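PDB 6F74: alcohol oxidase from Myceliophthora thermophila, which binds FAD and probably uses it to oxidise an alcohol-type substrate with oxygen, as a VAO-type flavoprotein. Local coordinates for residues Tyr188-Ser197 with Val273-Ser281; Asp258-Leu267 with Tyr294-His305. All blocks are in the same frame, centred on the assembly; numbering follows the deposited sequence.

Both contacts reach the same antiparallel sheet in the FAD-binding part of the chain, with centres about 10 Å apart. Contact 2 pairs strand 260-266 with strand 296-306, and strand 272-276 of contact 1 lies on the other flank of 260-266, directly after it in sequence. Along the chain the segments alternate: 188-197, 258-267, 273-281, 294-305. Glu-262 joins the two, its OE1 lying 2.6 Å from Tyr-188 OH, a probable hydrogen bond, so the loop 188-197 is tied to strand 260-266 as well as to its neighbour. Contact 2 is buried and meets the adenine of FAD; contact 1, with its disulfide, lies farther out, about 26 Å from the chain's centre.

Contact 1. Residues Tyr188-Ser197 with Val273-Ser281; sequences YTSANKCTKS and VTANHCENS
Asn-192 and Asn-276 meet amide to amide, their planes 56° apart, and exchange two hydrogen bonds: Asn-276 ND2 gives to Asn-192 OD1 at 2.8 Å, and Asn-192 ND2 returns one to Asn-276 OD1 at 3.2 Å. Asparagine suits both places because each amide gives and accepts at once; Asn-192 ND2 also donates to Glu-279 OE1 at 2.9 Å, on the carboxylate's anti side. With CG between its backbone N and carbonyl carbon (chi1 60°), Asn-192 aims its amide at both partners. Beside it the disulfide Cys-194–Cys-278 joins the two segments covalently, SG to SG 2.0 Å, and CB, CG and CD of Lys-196 lie along Cys-278 SG. Ser-197 CB sits over a face of the His-277 ring, a CH-pi contact, while a water bridges His-277 ND1 and Tyr-188 OH.

Ser-190 OG accepts from Asn-192 N in an ST turn, and Asn-276 OD1 from Cys-278 N in an Asx turn; that N-H and Asn-192 ND2 reach OD1 from opposite faces of the amide plane. Tyr-188 OH, Ser-190 OG and Asn-276 ND2 converge on Glu-262 OE1. The crosslink thus fastens the loop between strands 179-185 and 203-208 to the loop after strand 272-276, and the amides probably restrict their turning.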
loop_
_atom_site.group_PDB
_atom_site.type_symbol
_atom_site.label_atom_id
_atom_site.label_comp_id
_atom_site.label_asym_id
_atom_site.label_seq_id
_atom_site.Cartn_x
_atom_site.Cartn_y
_atom_site.Cartn_z
ATOM N N TYR A 188 17.610 -17.017 12.788
ATOM C CA TYR A 188 17.911 -16.541 11.430
ATOM C C TYR A 188 19.213 -17.128 10.887
ATOM O O TYR A 188 20.258 -16.999 11.516
ATOM C CB TYR A 188 18.018 -15.023 11.456
ATOM C CG TYR A 188 18.604 -14.350 10.236
ATOM C CD1 TYR A 188 18.163 -14.639 8.950
ATOM C CD2 TYR A 188 19.588 -13.376 10.388
ATOM C CE1 TYR A 188 18.698 -13.990 7.845
ATOM C CE2 TYR A 188 20.126 -12.719 9.298
ATOM C CZ TYR A 188 19.690 -13.018 8.043
ATOM O OH TYR A 188 20.264 -12.349 6.984
ATOM N N THR A 189 19.116 -17.724 9.697
ATOM C CA THR A 189 20.236 -18.345 8.984
ATOM C C THR A 189 20.292 -17.712 7.598
ATOM O O THR A 189 19.385 -17.860 6.798
ATOM C CB THR A 189 20.054 -19.869 8.867
ATOM O OG1 THR A 189 19.839 -20.394 10.164
ATOM C CG2 THR A 189 21.300 -20.544 8.250
ATOM N N SER A 190 21.378 -16.979 7.353
ATOM C CA SER A 190 21.546 -16.175 6.161
ATOM C C SER A 190 22.140 -17.025 5.040
ATOM O O SER A 190 23.026 -17.852 5.274
ATOM C CB SER A 190 22.446 -14.970 6.449
ATOM O OG SER A 190 22.912 -14.376 5.239
ATOM N N ALA A 191 21.682 -16.749 3.817
ATOM C CA ALA A 191 22.206 -17.359 2.608
ATOM C C ALA A 191 23.704 -17.160 2.403
ATOM O O ALA A 191 24.343 -18.006 1.779
ATOM C CB ALA A 191 21.434 -16.847 1.392
ATOM N N ASN A 192 24.268 -16.058 2.896
ATOM C CA ASN A 192 25.734 -15.819 2.811
ATOM C C ASN A 192 26.405 -15.730 4.171
ATOM O O ASN A 192 27.518 -15.218 4.286
ATOM C CB ASN A 192 26.044 -14.570 1.965
ATOM C CG ASN A 192 25.425 -13.287 2.530
ATOM O OD1 ASN A 192 24.989 -13.234 3.685
ATOM N ND2 ASN A 192 25.374 -12.239 1.693
ATOM N N LYS A 193 25.725 -16.244 5.198
ATOM C CA LYS A 193 26.191 -16.251 6.608
ATOM C C LYS A 193 26.524 -14.894 7.213
ATOM O O LYS A 193 27.358 -14.782 8.111
ATOM C CB LYS A 193 27.337 -17.252 6.794
ATOM C CG LYS A 193 26.989 -18.695 6.405
ATOM C CD LYS A 193 25.810 -19.246 7.245
ATOM C CE LYS A 193 25.229 -20.542 6.688
ATOM N NZ LYS A 193 26.263 -21.518 6.249
ATOM N N CYS A 194 25.806 -13.878 6.754
ATOM C CA CYS A 194 26.015 -12.526 7.234
ATOM C C CYS A 194 25.592 -12.379 8.693
ATOM O O CYS A 194 24.485 -12.816 9.069
ATOM C CB CYS A 194 25.240 -11.537 6.364
ATOM S SG CYS A 194 25.629 -9.812 6.676
ATOM N N THR A 195 26.486 -11.758 9.482
ATOM C CA THR A 195 26.277 -11.521 10.911
ATOM C C THR A 195 26.019 -10.055 11.244
ATOM O O THR A 195 25.623 -9.704 12.392
ATOM C CB THR A 195 27.472 -12.046 11.717
ATOM O OG1 THR A 195 28.704 -11.777 11.016
ATOM C CG2 THR A 195 27.355 -13.568 11.908
ATOM N N LYS A 196 26.170 -9.199 10.234
ATOM C CA LYS A 196 26.120 -7.755 10.442
ATOM C C LYS A 196 24.722 -7.187 10.690
ATOM O O LYS A 196 24.627 -6.023 11.095
ATOM C CB LYS A 196 26.728 -7.049 9.215
ATOM C CG LYS A 196 28.217 -7.150 9.097
ATOM C CD LYS A 196 28.901 -8.469 9.389
ATOM C CE LYS A 196 30.271 -8.413 8.758
ATOM N NZ LYS A 196 31.002 -9.695 8.982
ATOM N N SER A 197 23.660 -7.968 10.488
ATOM C CA SER A 197 22.345 -7.548 10.982
ATOM C C SER A 197 22.290 -7.417 12.482
ATOM O O SER A 197 21.454 -6.649 13.003
ATOM C CB SER A 197 21.257 -8.541 10.569
ATOM O OG SER A 197 21.397 -9.758 11.285
ATOM N N VAL A 273 21.156 -12.303 -7.300
ATOM C CA VAL A 273 22.105 -11.874 -6.267
ATOM C C VAL A 273 21.469 -11.868 -4.877
ATOM O O VAL A 273 20.244 -11.695 -4.738
ATOM C CB VAL A 273 22.709 -10.483 -6.532
ATOM C CG1 VAL A 273 23.491 -10.461 -7.842
ATOM C CG2 VAL A 273 21.651 -9.388 -6.510
ATOM N N THR A 274 22.320 -12.008 -3.861
ATOM C CA THR A 274 21.919 -11.778 -2.480
ATOM C C THR A 274 22.071 -10.300 -2.166
ATOM O O THR A 274 23.068 -9.665 -2.559
ATOM C CB THR A 274 22.772 -12.635 -1.512
ATOM O OG1 THR A 274 22.500 -14.014 -1.796
ATOM C CG2 THR A 274 22.427 -12.379 -0.065
ATOM N N ALA A 275 21.066 -9.745 -1.495
ATOM C CA ALA A 275 21.125 -8.381 -0.990
ATOM C C ALA A 275 20.901 -8.416 0.517
ATOM O O ALA A 275 19.810 -8.784 0.982
ATOM C CB ALA A 275 20.081 -7.498 -1.652
ATOM N N ASN A 276 21.940 -8.057 1.265
ATOM C CA ASN A 276 21.838 -7.936 2.713
ATOM C C ASN A 276 22.947 -7.010 3.250
ATOM O O ASN A 276 23.601 -6.292 2.468
ATOM C CB ASN A 276 21.740 -9.332 3.394
ATOM C CG ASN A 276 23.017 -10.145 3.362
ATOM O OD1 ASN A 276 24.082 -9.662 2.994
ATOM N ND2 ASN A 276 22.907 -11.413 3.760
ATOM N N HIS A 277 23.184 -7.061 4.554
ATOM C CA HIS A 277 24.126 -6.164 5.211
ATOM C C HIS A 277 25.558 -6.381 4.715
ATOM O O HIS A 277 26.362 -5.443 4.722
ATOM C CB HIS A 277 24.048 -6.318 6.751
ATOM C CG HIS A 277 22.668 -6.132 7.307
ATOM N ND1 HIS A 277 21.667 -7.076 7.170
ATOM C CD2 HIS A 277 22.117 -5.102 7.989
ATOM C CE1 HIS A 277 20.555 -6.625 7.727
ATOM N NE2 HIS A 277 20.802 -5.431 8.236
ATOM N N CYS A 278 25.855 -7.602 4.257
ATOM C CA CYS A 278 27.185 -7.997 3.812
ATOM C C CYS A 278 27.378 -7.963 2.315
ATOM O O CYS A 278 28.509 -8.040 1.847
ATOM C CB CYS A 278 27.474 -9.430 4.284
ATOM S SG CYS A 278 27.556 -9.589 6.071
ATOM N N GLU A 279 26.298 -7.896 1.543
ATOM C CA GLU A 279 26.411 -8.083 0.091
ATOM C C GLU A 279 25.405 -7.216 -0.647
ATOM O O GLU A 279 24.233 -7.170 -0.312
ATOM C CB GLU A 279 26.262 -9.558 -0.242
ATOM C CG GLU A 279 26.725 -9.914 -1.644
ATOM C CD GLU A 279 26.678 -11.429 -1.916
ATOM O OE1 GLU A 279 26.515 -12.219 -0.941
ATOM O OE2 GLU A 279 26.701 -11.836 -3.103
ATOM N N ASN A 280 25.889 -6.508 -1.646
ATOM C CA ASN A 280 25.113 -5.514 -2.378
ATOM C C ASN A 280 24.279 -4.653 -1.422
ATOM O O ASN A 280 23.077 -4.492 -1.602
ATOM C CB ASN A 280 24.251 -6.199 -3.442
ATOM C CG ASN A 280 25.089 -7.033 -4.440
ATOM O OD1 ASN A 280 24.886 -8.232 -4.590
ATOM N ND2 ASN A 280 26.021 -6.377 -5.136
ATOM N N SER A 281 24.939 -4.129 -0.383
ATOM C CA SER A 281 24.261 -3.410 0.686
ATOM C C SER A 281 23.538 -2.125 0.206
ATOM O O SER A 281 22.583 -1.682 0.840
ATOM C CB SER A 281 25.248 -3.071 1.805
ATOM O OG SER A 281 26.248 -2.154 1.367
HETATM O O HOH W 1 22.183 -9.827 7.251
#

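Contact 2. Residues Asp258-Leu267 with Tyr294-His305; sequences DQVLEAQIML and YGIVLSQHIKVH. With FAD (flavin-adenine dinucleotide), chain I.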
loop_
_atom_site.group_PDB
_atom_site.type_symbol
_atom_site.label_atom_id
_atom_site.label_comp_id
_atom_site.label_asym_id
_atom_site.label_seq_id
_atom_site.Cartn_x
_atom_site.Cartn_y
_atom_site.Cartn_z
ATOM N N ASP A 258 11.985 -2.486 7.674
ATOM C CA ASP A 258 13.019 -2.824 8.643
ATOM C C ASP A 258 12.974 -4.246 9.186
ATOM O O ASP A 258 13.871 -4.636 9.898
ATOM C CB ASP A 258 13.036 -1.776 9.774
ATOM C CG ASP A 258 13.599 -0.435 9.321
ATOM O OD1 ASP A 258 14.332 -0.394 8.287
ATOM O OD2 ASP A 258 13.323 0.561 10.018
ATOM N N GLN A 259 11.944 -5.005 8.827
ATOM C CA GLN A 259 11.904 -6.441 9.098
ATOM C C GLN A 259 12.777 -7.237 8.146
ATOM O O GLN A 259 13.197 -8.339 8.471
ATOM C CB GLN A 259 10.466 -6.964 9.051
ATOM C CG GLN A 259 9.490 -6.243 9.982
ATOM C CD GLN A 259 9.909 -6.221 11.424
ATOM O OE1 GLN A 259 10.563 -7.120 11.906
ATOM N NE2 GLN A 259 9.463 -5.204 12.139
ATOM N N VAL A 260 13.085 -6.667 6.987
ATOM C CA VAL A 260 13.780 -7.396 5.932
ATOM C C VAL A 260 15.250 -7.572 6.313
ATOM O O VAL A 260 15.980 -6.604 6.471
ATOM C CB VAL A 260 13.664 -6.691 4.562
ATOM C CG1 VAL A 260 14.323 -7.522 3.459
ATOM C CG2 VAL A 260 12.209 -6.438 4.195
ATOM N N LEU A 261 15.663 -8.829 6.442
ATOM C CA LEU A 261 17.038 -9.190 6.802
ATOM C C LEU A 261 17.931 -9.404 5.593
ATOM O O LEU A 261 19.134 -9.105 5.637
ATOM C CB LEU A 261 17.018 -10.466 7.618
ATOM C CG LEU A 261 16.393 -10.313 9.004
ATOM C CD1 LEU A 261 16.004 -11.678 9.553
ATOM C CD2 LEU A 261 17.356 -9.541 9.933
ATOM N N GLU A 262 17.344 -9.971 4.541
ATOM C CA GLU A 262 17.994 -10.171 3.260
ATOM C C GLU A 262 16.974 -10.508 2.195
ATOM O O GLU A 262 15.792 -10.747 2.509
ATOM C CB GLU A 262 19.053 -11.290 3.338
ATOM C CG GLU A 262 18.582 -12.683 3.647
ATOM C CD GLU A 262 19.750 -13.634 3.840
ATOM O OE1 GLU A 262 20.632 -13.332 4.656
ATOM O OE2 GLU A 262 19.817 -14.675 3.138
ATOM N N ALA A 263 17.436 -10.515 0.942
ATOM C CA ALA A 263 16.602 -10.866 -0.199
ATOM C C ALA A 263 17.441 -11.574 -1.274
ATOM O O ALA A 263 18.644 -11.368 -1.364
ATOM C CB ALA A 263 15.946 -9.610 -0.778
ATOM N N GLN A 264 16.773 -12.386 -2.084
ATOM C CA GLN A 264 17.309 -12.838 -3.349
ATOM C C GLN A 264 16.574 -12.023 -4.400
ATOM O O GLN A 264 15.356 -11.872 -4.329
ATOM C CB GLN A 264 17.047 -14.322 -3.559
ATOM C CG GLN A 264 17.778 -15.275 -2.606
ATOM C CD GLN A 264 19.265 -15.202 -2.762
ATOM O OE1 GLN A 264 19.794 -15.346 -3.854
ATOM N NE2 GLN A 264 19.959 -14.977 -1.668
ATOM N N ILE A 265 17.348 -11.474 -5.340
ATOM C CA ILE A 265 16.851 -10.555 -6.334
ATOM C C ILE A 265 17.484 -10.868 -7.678
ATOM O O ILE A 265 18.715 -11.004 -7.760
ATOM C CB ILE A 265 17.183 -9.094 -5.973
ATOM C CG1 ILE A 265 16.582 -8.728 -4.607
ATOM C CG2 ILE A 265 16.619 -8.154 -7.027
ATOM C CD1 ILE A 265 16.941 -7.349 -4.099
ATOM N N MET A 266 16.645 -10.967 -8.711
ATOM C CA MET A 266 17.098 -11.096 -10.093
ATOM C C MET A 266 17.209 -9.694 -10.693
ATOM O O MET A 266 16.225 -8.944 -10.783
ATOM C CB MET A 266 16.148 -11.970 -10.906
ATOM C CG MET A 266 16.565 -12.144 -12.372
ATOM S SD MET A 266 15.519 -13.266 -13.372
ATOM C CE MET A 266 15.443 -14.690 -12.305
ATOM N N LEU A 267 18.422 -9.341 -11.094
ATOM C CA LEU A 267 18.680 -8.016 -11.639
ATOM C C LEU A 267 18.218 -7.960 -13.085
ATOM O O LEU A 267 17.938 -9.005 -13.680
ATOM C CB LEU A 267 20.174 -7.669 -11.522
ATOM C CG LEU A 267 20.825 -7.762 -10.136
ATOM C CD1 LEU A 267 22.301 -7.403 -10.200
ATOM C CD2 LEU A 267 20.126 -6.872 -9.131
ATOM N N TYR A 294 14.144 -1.923 -8.505
ATOM C CA TYR A 294 15.599 -2.125 -8.440
ATOM C C TYR A 294 16.000 -3.487 -8.992
ATOM O O TYR A 294 17.113 -3.662 -9.474
ATOM C CB TYR A 294 16.128 -1.923 -7.025
ATOM C CG TYR A 294 15.808 -0.562 -6.471
ATOM C CD1 TYR A 294 16.620 0.534 -6.752
ATOM C CD2 TYR A 294 14.676 -0.358 -5.688
ATOM C CE1 TYR A 294 16.326 1.784 -6.257
ATOM C CE2 TYR A 294 14.365 0.896 -5.195
ATOM C CZ TYR A 294 15.195 1.961 -5.460
ATOM O OH TYR A 294 14.902 3.201 -4.944
ATOM N N GLY A 295 15.046 -4.416 -8.995
ATOM C CA GLY A 295 15.278 -5.809 -9.392
ATOM C C GLY A 295 14.011 -6.558 -9.070
ATOM O O GLY A 295 13.113 -5.984 -8.437
ATOM N N ILE A 296 13.908 -7.809 -9.521
ATOM C CA ILE A 296 12.744 -8.649 -9.227
ATOM C C ILE A 296 13.007 -9.416 -7.932
ATOM O O ILE A 296 13.883 -10.284 -7.888
ATOM C CB ILE A 296 12.456 -9.669 -10.354
ATOM C CG1 ILE A 296 12.295 -8.978 -11.703
ATOM C CG2 ILE A 296 11.185 -10.465 -10.050
ATOM C CD1 ILE A 296 12.612 -9.889 -12.871
ATOM N N VAL A 297 12.217 -9.113 -6.895
ATOM C CA VAL A 297 12.410 -9.728 -5.591
ATOM C C VAL A 297 11.817 -11.146 -5.607
ATOM O O VAL A 297 10.601 -11.339 -5.746
ATOM C CB VAL A 297 11.838 -8.885 -4.450
ATOM C CG1 VAL A 297 12.152 -9.534 -3.107
ATOM C CG2 VAL A 297 12.399 -7.467 -4.492
ATOM N N LEU A 298 12.711 -12.129 -5.486
ATOM C CA LEU A 298 12.337 -13.540 -5.513
ATOM C C LEU A 298 11.987 -14.062 -4.140
ATOM O O LEU A 298 11.137 -14.947 -4.002
ATOM C CB LEU A 298 13.484 -14.387 -6.079
ATOM C CG LEU A 298 14.045 -13.968 -7.440
ATOM C CD1 LEU A 298 15.167 -14.875 -7.843
ATOM C CD2 LEU A 298 12.942 -13.828 -8.474
ATOM N N SER A 299 12.697 -13.585 -3.129
ATOM C CA SER A 299 12.478 -14.050 -1.769
ATOM C C SER A 299 12.976 -13.002 -0.792
ATOM O O SER A 299 13.837 -12.196 -1.125
ATOM C CB SER A 299 13.226 -15.366 -1.546
ATOM O OG SER A 299 14.594 -15.099 -1.330
ATOM N N GLN A 300 12.443 -13.021 0.421
ATOM C CA GLN A 300 13.047 -12.262 1.521
ATOM C C GLN A 300 13.039 -13.131 2.767
ATOM O O GLN A 300 12.245 -14.078 2.918
ATOM C CB GLN A 300 12.310 -10.932 1.819
ATOM C CG GLN A 300 12.404 -9.852 0.715
ATOM C CD GLN A 300 11.540 -8.599 0.970
ATOM O OE1 GLN A 300 10.544 -8.665 1.686
ATOM N NE2 GLN A 300 11.947 -7.459 0.410
ATOM N N HIS A 301 13.961 -12.804 3.657
ATOM C CA HIS A 301 13.907 -13.282 5.021
ATOM C C HIS A 301 13.452 -12.101 5.885
ATOM O O HIS A 301 14.002 -11.010 5.742
ATOM C CB HIS A 301 15.286 -13.724 5.486
ATOM C CG HIS A 301 15.772 -15.001 4.880
ATOM N ND1 HIS A 301 15.897 -15.203 3.519
ATOM C CD2 HIS A 301 16.255 -16.115 5.474
ATOM C CE1 HIS A 301 16.419 -16.405 3.300
ATOM N NE2 HIS A 301 16.636 -16.985 4.472
ATOM N N ILE A 302 12.479 -12.320 6.784
ATOM C CA ILE A 302 12.019 -11.304 7.732
ATOM C C ILE A 302 12.284 -11.715 9.178
ATOM O O ILE A 302 12.161 -12.885 9.522
ATOM C CB ILE A 302 10.507 -10.969 7.590
ATOM C CG1 ILE A 302 9.648 -12.232 7.674
ATOM C CG2 ILE A 302 10.253 -10.210 6.290
ATOM C CD1 ILE A 302 8.176 -11.979 7.934
ATOM N N LYS A 303 12.612 -10.735 10.021
ATOM C CA LYS A 303 12.584 -10.918 11.471
ATOM C C LYS A 303 11.177 -11.291 11.885
ATOM O O LYS A 303 10.190 -10.738 11.361
ATOM C CB LYS A 303 12.937 -9.627 12.202
ATOM C CG LYS A 303 14.337 -9.143 12.021
ATOM C CD LYS A 303 14.561 -7.849 12.802
ATOM C CE LYS A 303 15.856 -7.144 12.414
ATOM N NZ LYS A 303 15.610 -5.625 12.436
ATOM N N VAL A 304 11.078 -12.244 12.799
ATOM C CA VAL A 304 9.820 -12.496 13.512
ATOM C C VAL A 304 10.113 -12.432 15.001
ATOM O O VAL A 304 11.254 -12.597 15.429
ATOM C CB VAL A 304 9.096 -13.788 13.081
ATOM C CG1 VAL A 304 8.641 -13.633 11.648
ATOM C CG2 VAL A 304 9.952 -15.035 13.251
ATOM N N HIS A 305 9.074 -12.142 15.780
ATOM C CA HIS A 305 9.233 -11.677 17.146
ATOM C C HIS A 305 8.478 -12.555 18.134
ATOM O O HIS A 305 7.422 -13.063 17.790
ATOM C CB HIS A 305 8.745 -10.229 17.209
ATOM C CG HIS A 305 9.513 -9.313 16.317
ATOM N ND1 HIS A 305 10.663 -8.670 16.716
ATOM C CD2 HIS A 305 9.313 -8.963 15.026
ATOM C CE1 HIS A 305 11.134 -7.963 15.706
ATOM N NE2 HIS A 305 10.337 -8.125 14.665
HETATM P PA FAD I . 1.460 -5.102 -6.599
HETATM O O1A FAD I . 0.430 -4.220 -7.300
HETATM O O2A FAD I . 1.533 -6.527 -7.048
HETATM O O5B FAD I . 2.864 -4.399 -6.768
HETATM C C5B FAD I . 3.082 -3.147 -6.179
HETATM C C4B FAD I . 4.372 -2.564 -6.727
HETATM O O4B FAD I . 5.421 -3.421 -6.307
HETATM C C3B FAD I . 4.489 -2.491 -8.228
HETATM O O3B FAD I . 5.372 -1.406 -8.535
HETATM C C2B FAD I . 5.199 -3.766 -8.613
HETATM O O2B FAD I . 6.041 -3.670 -9.768
HETATM C C1B FAD I . 6.086 -3.997 -7.420
HETATM N N9A FAD I . 6.378 -5.397 -7.090
HETATM C C8A FAD I . 5.516 -6.302 -6.607
HETATM N N7A FAD I . 6.133 -7.478 -6.380
HETATM C C5A FAD I . 7.409 -7.311 -6.715
HETATM C C6A FAD I . 8.586 -8.179 -6.695
HETATM N N6A FAD I . 8.417 -9.445 -6.251
HETATM N N1A FAD I . 9.760 -7.655 -7.134
HETATM C C2A FAD I . 9.846 -6.370 -7.568
HETATM N N3A FAD I . 8.797 -5.507 -7.590
HETATM C C4A FAD I . 7.577 -5.936 -7.173
HETATM N N1 FAD I . -0.415 -1.196 2.986
HETATM C C2 FAD I . -0.079 -1.060 4.289
HETATM O O2 FAD I . 1.017 -0.515 4.577
HETATM N N3 FAD I . -0.868 -1.514 5.283
HETATM C C4 FAD I . -2.056 -2.100 5.052
HETATM O O4 FAD I . -2.793 -2.502 5.976
HETATM C C4X FAD I . -2.507 -2.271 3.655
HETATM N N5 FAD I . -3.692 -2.843 3.362
HETATM C C5X FAD I . -4.075 -2.994 2.070
HETATM C C6 FAD I . -5.295 -3.605 1.784
HETATM C C7 FAD I . -5.723 -3.800 0.482
HETATM C C7M FAD I . -7.077 -4.454 0.354
HETATM C C8 FAD I . -4.855 -3.363 -0.648
HETATM C C8M FAD I . -5.226 -3.582 -2.108
HETATM C C9 FAD I . -3.648 -2.730 -0.368
HETATM C C9A FAD I . -3.202 -2.528 0.950
HETATM N N10 FAD I . -1.960 -1.916 1.273
HETATM C C10 FAD I . -1.594 -1.769 2.618
HETATM C "C1'" FAD I . -1.059 -1.338 0.248
HETATM C "C2'" FAD I . 0.117 -2.121 -0.236
HETATM O "O2'" FAD I . 1.164 -1.941 0.715
HETATM C "C3'" FAD I . 0.584 -1.553 -1.580
HETATM O "O3'" FAD I . -0.503 -1.444 -2.516
HETATM C "C4'" FAD I . 1.709 -2.382 -2.185
HETATM O "O4'" FAD I . 2.115 -1.803 -3.429
HETATM C "C5'" FAD I . 1.283 -3.829 -2.385
HETATM O "O5'" FAD I . 2.345 -4.586 -2.937
HETATM P P FAD I . 1.868 -5.813 -3.816
HETATM O O1P FAD I . 0.833 -6.606 -3.067
HETATM O O2P FAD I . 3.109 -6.482 -4.307
HETATM O O3P FAD I . 1.124 -5.018 -5.013
#
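Gln-264 O is gripped by two backbone donors, Leu-298 N at 2.9 Å and, more weakly, Ser-299 N at 3.4 Å. This is a classic beta bulge in the antiparallel pairing of strands 260-266 and 296-303, whose short axes run 171° apart; a second shift of register lies between Val-260 and Glu-262. Beyond the bulge, Met-266 and Ile-296 form a hydrogen-bonded pair. Their side chains lie on one face and, with Leu-298, pack on Ile-138 of helix 135-147, a fitting place for flexible or branched apolar chains.

On this face too, Glu-262 and His-301 run side by side. Glu-262 CG stands between its backbone N and carbonyl carbon (chi1 64°), and the extended chain sets OE2 3.8 Å above the plane of the His-301 imidazole, toward the rim, and OE1 toward Tyr-188 and Ser-190. At the far end, Lys-303 stretches across Leu-261 CD2 so that NZ reaches Asp-258 O at 3.2 Å. Gln-259 bends at chi2 (-55°); the carbonyl oxygens of Phe-253 and Gly-254 hold its NE2, which positions OE1 to accept from His-305 NE2 at 2.9 Å, nearly in the ring plane.

Val-297 forms a non-hydrogen-bonded pair with Ile-265, so its backbone polar atoms point away from strand 260-266 and meet the adenine edge: N gives to FAD N1A, and O accepts from FAD N6A at 2.9 Å.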